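Long-range contacts in Serine/threonine-protein acetyltransferase HopZ1a (Pseudomonas syringae pv. syringae, PDB 5KLP), which acetylates host proteins such as tubulin on serine and threonine, and itself on lysine, from acetyl-CoA, with inositol hexakisphosphate as cofactor, impairing host microtubules and immunity: residues H123-D128 and I141-V146; L83-F88 and R107-Q112. The protein carries 10 engineered substitutions. All blocks are in the same frame, centred on the assembly; numbering follows the deposited sequence.

Overall arrangement
Both contacts join neighbouring strands of the central mixed sheet, and each closes one loop in turn. From the N terminus, contact 2 comes first: strand 85-87, at one border of the sheet, is followed by helix 91-98 and then by strand 105-110, which closes the loop by pairing parallel to it. Contact 1 opens only afterwards, when strand 125-130 turns back as strand 138-143 in a hairpin. The two are therefore in series, neither nested nor crossed. Strands 105-110 and 125-130 lie side by side, joining the contacts through the backbone of Ala-108 and Ala-127 and through a salt bridge between Arg-107 and Asp-128.

Contact 1. Residues H123-D128 and I141-V146; sequences HHVMAD and ITEPAV
Met-126, a selenomethionine, and Thr-142 face each other as the antiparallel hydrogen-bonded pair of a hairpin whose ends carry two active-site residues, His-123 and Glu-143. The carbonyl of Met-126 is gripped twice: Thr-142 N reaches it at 2.8 Å nearly along the C=O axis, while Thr-142 OG1, placed between its own backbone N and carbonyl carbon (chi1 60°), donates to the same Met-126 O from 3.3 Å, tilted 30° from the carbonyl plane. Met-126 N returns a weak, straight bond to Thr-142 O (3.3 Å). The Met-126 chain bends twice, bringing its CE methyl to 3.4 Å from Thr-142 OG1. On the face of Ala-127 and Ile-141, Ala-127 CB packs on Ile-141 CG1; Val-125 CG2 also meets Ile-141 CG2 at 3.7 Å. The Glu-143 side chain sets out away from the partner strand, but a bend at chi2 (59°) turns it back, bringing OE2 within 3.5 Å of Val-125 CG1. Its OE1 accepts Ala-145 N through the anti lone pair, at 2.9 Å. Beyond the hairpin, His-158 and Gln-154 of helix 153-167 bind OE2. Both carboxylate oxygens are thus engaged, which fixes the rotation of the Glu-143 carboxylate beside the active site that His-123 and Glu-143 form with Cys-189.

Contact 2. Residues L83-F88 and R107-Q112; sequences LNLKHF and RAIFPQ
The parallel pairing of strands 85-87 and 105-110 closes a beta-alpha-beta unit, with helix 91-98 in the connection and 85-87 as a border strand of the central sheet. Four backbone hydrogen bonds run from Arg-107 N to Asn-84 O, Lys-86 N to Arg-107 O, Ile-109 N to Lys-86 O, and Phe-88 N to Ile-109 O, all 2.9 Å long. One face is made by Leu-85, His-87, Arg-107 and Ile-109. Leu-85 CG stands anti to the backbone N (chi1 176°), and its CD1 branch lies 3.7 Å from Arg-107 CB and 3.9 Å from Ile-109 CG1; Leu-194 and Ala-197 of helix 189-202 touch this leucine, as does Val-73 of helix 61-79. Ile-109 O approaches the His-87 ring at its edge, in plane, 3.6 Å from CD2, whereas the two ring nitrogens of this histidine bind Asp-70 and a citrate probably left from crystallisation. On the other face, Ala-108 CB sits 3.5 Å from Phe-88 CE2, and Lys-86 CB lies over one face of the same ring, offset toward its rim. Arg-107 CG lies 3.3 Å from Leu-83 O, and a bend at chi2 (-53°) folds the chain back, bringing NH1 to 2.8 Å from the same Leu-83 O. NE of this arginine forms a salt bridge with Asp-128, and NH1 bonds to Gly-82 O. The buried positive charge is probably balanced by the Asp-128 carboxylate, and one side chain ties its own strand to strand 125-130 and to the loop before strand 85-87.

Contact 1. Residues H123-D128 and I141-V146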
loop_
_atom_site.group_PDB
_atom_site.type_symbol
_atom_site.label_atom_id
_atom_site.label_comp_id
_atom_site.label_asym_id
_atom_site.label_seq_id
_atom_site.Cartn_x
_atom_site.Cartn_y
_atom_site.Cartn_z
ATOM N N HIS A 123 9.614 3.301 4.833
ATOM C CA HIS A 123 8.592 2.364 5.342
ATOM C C HIS A 123 7.163 2.882 5.149
ATOM O O HIS A 123 6.332 2.836 6.069
ATOM C CB HIS A 123 8.811 2.067 6.830
ATOM C CG HIS A 123 10.053 1.284 7.100
ATOM N ND1 HIS A 123 11.306 1.860 7.118
ATOM C CD2 HIS A 123 10.238 -0.036 7.331
ATOM C CE1 HIS A 123 12.210 0.927 7.365
ATOM N NE2 HIS A 123 11.588 -0.231 7.500
ATOM N N HIS A 124 6.894 3.370 3.952
ATOM C CA HIS A 124 5.643 4.050 3.638
ATOM C C HIS A 124 4.377 3.232 3.855
ATOM O O HIS A 124 4.373 2.009 3.723
ATOM C CB HIS A 124 5.686 4.518 2.187
ATOM C CG HIS A 124 6.686 5.601 1.939
ATOM N ND1 HIS A 124 8.046 5.390 2.013
ATOM C CD2 HIS A 124 6.522 6.913 1.649
ATOM C CE1 HIS A 124 8.680 6.523 1.760
ATOM N NE2 HIS A 124 7.778 7.464 1.542
ATOM N N VAL A 125 3.295 3.928 4.173
ATOM C CA VAL A 125 1.975 3.317 4.194
ATOM C C VAL A 125 1.026 4.214 3.428
ATOM O O VAL A 125 1.390 5.325 3.038
ATOM C CB VAL A 125 1.454 3.108 5.627
ATOM C CG1 VAL A 125 2.388 2.160 6.388
ATOM C CG2 VAL A 125 1.321 4.456 6.334
HETATM N N MSE A 126 -0.182 3.716 3.202
HETATM C CA MSE A 126 -1.229 4.455 2.516
HETATM C C MSE A 126 -2.376 4.677 3.475
HETATM O O MSE A 126 -2.826 3.728 4.130
HETATM C CB MSE A 126 -1.709 3.691 1.280
HETATM C CG MSE A 126 -2.578 4.501 0.326
HETATM SE SE MSE A 126 -4.460 4.552 0.823
HETATM C CE MSE A 126 -4.849 2.621 0.703
ATOM N N ALA A 127 -2.862 5.916 3.564
ATOM C CA ALA A 127 -4.060 6.166 4.360
ATOM C C ALA A 127 -5.211 6.588 3.466
ATOM O O ALA A 127 -5.069 7.490 2.636
ATOM C CB ALA A 127 -3.805 7.223 5.433
ATOM N N ASP A 128 -6.339 5.908 3.647
ATOM C CA ASP A 128 -7.585 6.204 2.953
ATOM C C ASP A 128 -8.528 6.922 3.929
ATOM O O ASP A 128 -8.847 6.389 4.987
ATOM C CB ASP A 128 -8.207 4.906 2.427
ATOM C CG ASP A 128 -9.470 5.145 1.611
ATOM O OD1 ASP A 128 -10.555 5.312 2.202
ATOM O OD2 ASP A 128 -9.380 5.160 0.370
ATOM N N ILE A 141 -5.553 2.985 7.598
ATOM C CA ILE A 141 -4.156 2.929 7.190
ATOM C C ILE A 141 -3.825 1.527 6.735
ATOM O O ILE A 141 -3.961 0.572 7.504
ATOM C CB ILE A 141 -3.226 3.337 8.328
ATOM C CG1 ILE A 141 -3.489 4.787 8.739
ATOM C CG2 ILE A 141 -1.750 3.140 7.924
ATOM C CD1 ILE A 141 -2.860 5.154 10.059
ATOM N N THR A 142 -3.418 1.382 5.481
ATOM C CA THR A 142 -3.034 0.059 4.979
ATOM C C THR A 142 -1.526 -0.079 5.085
ATOM O O THR A 142 -0.764 0.689 4.474
ATOM C CB THR A 142 -3.462 -0.175 3.514
ATOM O OG1 THR A 142 -2.829 0.809 2.682
ATOM C CG2 THR A 142 -4.967 -0.060 3.352
ATOM N N GLU A 143 -1.119 -1.051 5.887
ATOM C CA GLU A 143 0.276 -1.406 6.113
ATOM C C GLU A 143 0.614 -2.590 5.211
ATOM O O GLU A 143 0.152 -3.699 5.458
ATOM C CB GLU A 143 0.490 -1.776 7.592
ATOM C CG GLU A 143 1.830 -2.441 7.904
ATOM C CD GLU A 143 3.016 -1.559 7.532
ATOM O OE1 GLU A 143 3.631 -1.799 6.461
ATOM O OE2 GLU A 143 3.324 -0.628 8.324
ATOM N N PRO A 144 1.390 -2.359 4.144
ATOM C CA PRO A 144 1.718 -3.440 3.206
ATOM C C PRO A 144 2.662 -4.489 3.782
ATOM O O PRO A 144 2.742 -5.598 3.249
ATOM C CB PRO A 144 2.395 -2.701 2.041
ATOM C CG PRO A 144 1.967 -1.294 2.181
ATOM C CD PRO A 144 1.877 -1.058 3.660
ATOM N N ALA A 145 3.408 -4.144 4.823
ATOM C CA ALA A 145 4.308 -5.132 5.432
ATOM C C ALA A 145 3.721 -5.586 6.770
ATOM O O ALA A 145 2.671 -6.235 6.791
ATOM C CB ALA A 145 5.722 -4.568 5.596
ATOM N N VAL A 146 4.354 -5.222 7.887
ATOM C CA VAL A 146 3.845 -5.634 9.196
ATOM C C VAL A 146 3.746 -4.445 10.140
ATOM O O VAL A 146 4.518 -3.486 10.033
ATOM C CB VAL A 146 4.732 -6.720 9.840
ATOM C CG1 VAL A 146 4.647 -8.017 9.045
ATOM C CG2 VAL A 146 6.190 -6.248 9.958
HETATM O O HOH W 1 5.321 -0.380 5.340
#

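Contact 2. Residues L83-F88 and R107-Q112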
loop_
_atom_site.group_PDB
_atom_site.type_symbol
_atom_site.label_atom_id
_atom_site.label_comp_id
_atom_site.label_asym_id
_atom_site.label_seq_id
_atom_site.Cartn_x
_atom_site.Cartn_y
_atom_site.Cartn_z
ATOM N N LEU A 83 -9.440 10.053 -7.456
ATOM C CA LEU A 83 -8.407 9.342 -6.695
ATOM C C LEU A 83 -7.956 10.209 -5.517
ATOM O O LEU A 83 -7.769 9.709 -4.410
ATOM C CB LEU A 83 -7.213 8.976 -7.586
ATOM C CG LEU A 83 -5.987 8.396 -6.850
ATOM C CD1 LEU A 83 -6.317 7.099 -6.111
ATOM C CD2 LEU A 83 -4.792 8.191 -7.786
ATOM N N ASN A 84 -7.794 11.511 -5.768
ATOM C CA ASN A 84 -7.466 12.476 -4.716
ATOM C C ASN A 84 -6.293 12.022 -3.856
ATOM O O ASN A 84 -6.384 11.971 -2.627
ATOM C CB ASN A 84 -8.688 12.741 -3.829
ATOM C CG ASN A 84 -9.855 13.339 -4.607
ATOM O OD1 ASN A 84 -9.675 13.870 -5.696
ATOM N ND2 ASN A 84 -11.051 13.270 -4.036
ATOM N N LEU A 85 -5.218 11.627 -4.517
ATOM C CA LEU A 85 -4.064 11.097 -3.822
ATOM C C LEU A 85 -3.039 12.197 -3.545
ATOM O O LEU A 85 -2.743 13.023 -4.406
ATOM C CB LEU A 85 -3.446 9.965 -4.642
ATOM C CG LEU A 85 -2.156 9.335 -4.118
ATOM C CD1 LEU A 85 -2.388 8.727 -2.730
ATOM C CD2 LEU A 85 -1.655 8.287 -5.109
ATOM N N LYS A 86 -2.507 12.207 -2.332
ATOM C CA LYS A 86 -1.480 13.169 -1.954
ATOM C C LYS A 86 -0.272 12.457 -1.374
ATOM O O LYS A 86 -0.398 11.443 -0.696
ATOM C CB LYS A 86 -2.017 14.197 -0.953
ATOM C CG LYS A 86 -3.177 15.006 -1.494
ATOM C CD LYS A 86 -3.524 16.179 -0.596
ATOM C CE LYS A 86 -2.657 17.389 -0.952
ATOM N NZ LYS A 86 -3.045 18.615 -0.204
ATOM N N HIS A 87 0.902 12.980 -1.671
ATOM C CA HIS A 87 2.131 12.521 -1.047
ATOM C C HIS A 87 2.475 13.491 0.073
ATOM O O HIS A 87 2.702 14.664 -0.191
ATOM C CB HIS A 87 3.257 12.452 -2.091
ATOM C CG HIS A 87 4.613 12.160 -1.525
ATOM N ND1 HIS A 87 5.777 12.428 -2.217
ATOM C CD2 HIS A 87 4.993 11.611 -0.344
ATOM C CE1 HIS A 87 6.814 12.063 -1.485
ATOM N NE2 HIS A 87 6.368 11.566 -0.344
ATOM N N PHE A 88 2.493 13.020 1.316
ATOM C CA PHE A 88 2.906 13.886 2.423
ATOM C C PHE A 88 4.288 13.457 2.878
ATOM O O PHE A 88 4.601 12.263 2.886
ATOM C CB PHE A 88 1.915 13.837 3.590
ATOM C CG PHE A 88 0.541 14.356 3.250
ATOM C CD1 PHE A 88 0.366 15.652 2.782
ATOM C CD2 PHE A 88 -0.583 13.564 3.447
ATOM C CE1 PHE A 88 -0.900 16.133 2.480
ATOM C CE2 PHE A 88 -1.844 14.038 3.147
ATOM C CZ PHE A 88 -2.006 15.329 2.664
ATOM N N ARG A 107 -6.794 10.126 -0.391
ATOM C CA ARG A 107 -5.816 9.115 -0.032
ATOM C C ARG A 107 -4.479 9.811 0.201
ATOM O O ARG A 107 -4.200 10.857 -0.397
ATOM C CB ARG A 107 -5.656 8.057 -1.138
ATOM C CG ARG A 107 -6.910 7.697 -1.972
ATOM C CD ARG A 107 -8.059 7.323 -1.123
ATOM N NE ARG A 107 -9.178 6.640 -1.784
ATOM C CZ ARG A 107 -10.019 7.172 -2.671
ATOM N NH1 ARG A 107 -9.867 8.406 -3.127
ATOM N NH2 ARG A 107 -11.016 6.434 -3.134
ATOM N N ALA A 108 -3.659 9.238 1.073
ATOM C CA ALA A 108 -2.385 9.842 1.418
ATOM C C ALA A 108 -1.299 8.773 1.512
ATOM O O ALA A 108 -1.537 7.696 2.062
ATOM C CB ALA A 108 -2.496 10.601 2.733
ATOM N N ILE A 109 -0.116 9.078 0.981
ATOM C CA ILE A 109 1.058 8.237 1.159
ATOM C C ILE A 109 2.105 9.020 1.933
ATOM O O ILE A 109 2.391 10.173 1.618
ATOM C CB ILE A 109 1.634 7.775 -0.189
ATOM C CG1 ILE A 109 0.586 6.966 -0.959
ATOM C CG2 ILE A 109 2.927 6.962 0.006
ATOM C CD1 ILE A 109 0.981 6.641 -2.390
ATOM N N PHE A 110 2.677 8.409 2.960
ATOM C CA PHE A 110 3.653 9.126 3.763
ATOM C C PHE A 110 4.613 8.131 4.383
ATOM O O PHE A 110 4.252 6.979 4.612
ATOM C CB PHE A 110 2.961 9.977 4.841
ATOM C CG PHE A 110 2.053 9.190 5.749
ATOM C CD1 PHE A 110 2.542 8.586 6.894
ATOM C CD2 PHE A 110 0.707 9.056 5.448
ATOM C CE1 PHE A 110 1.688 7.852 7.743
ATOM C CE2 PHE A 110 -0.153 8.319 6.282
ATOM C CZ PHE A 110 0.343 7.722 7.428
ATOM N N PRO A 111 5.846 8.571 4.641
ATOM C CA PRO A 111 6.822 7.704 5.295
ATOM C C PRO A 111 6.575 7.687 6.800
ATOM O O PRO A 111 5.800 8.519 7.288
ATOM C CB PRO A 111 8.150 8.372 4.952
ATOM C CG PRO A 111 7.790 9.848 4.921
ATOM C CD PRO A 111 6.416 9.891 4.309
ATOM N N GLN A 112 7.202 6.755 7.510
ATOM C CA GLN A 112 7.144 6.741 8.966
ATOM C C GLN A 112 8.174 7.699 9.547
ATOM O O GLN A 112 9.175 8.001 8.903
ATOM C CB GLN A 112 7.388 5.341 9.511
ATOM C CG GLN A 112 6.483 4.292 8.902
ATOM C CD GLN A 112 5.021 4.517 9.234
ATOM O OE1 GLN A 112 4.676 4.937 10.334
ATOM N NE2 GLN A 112 4.154 4.256 8.268
#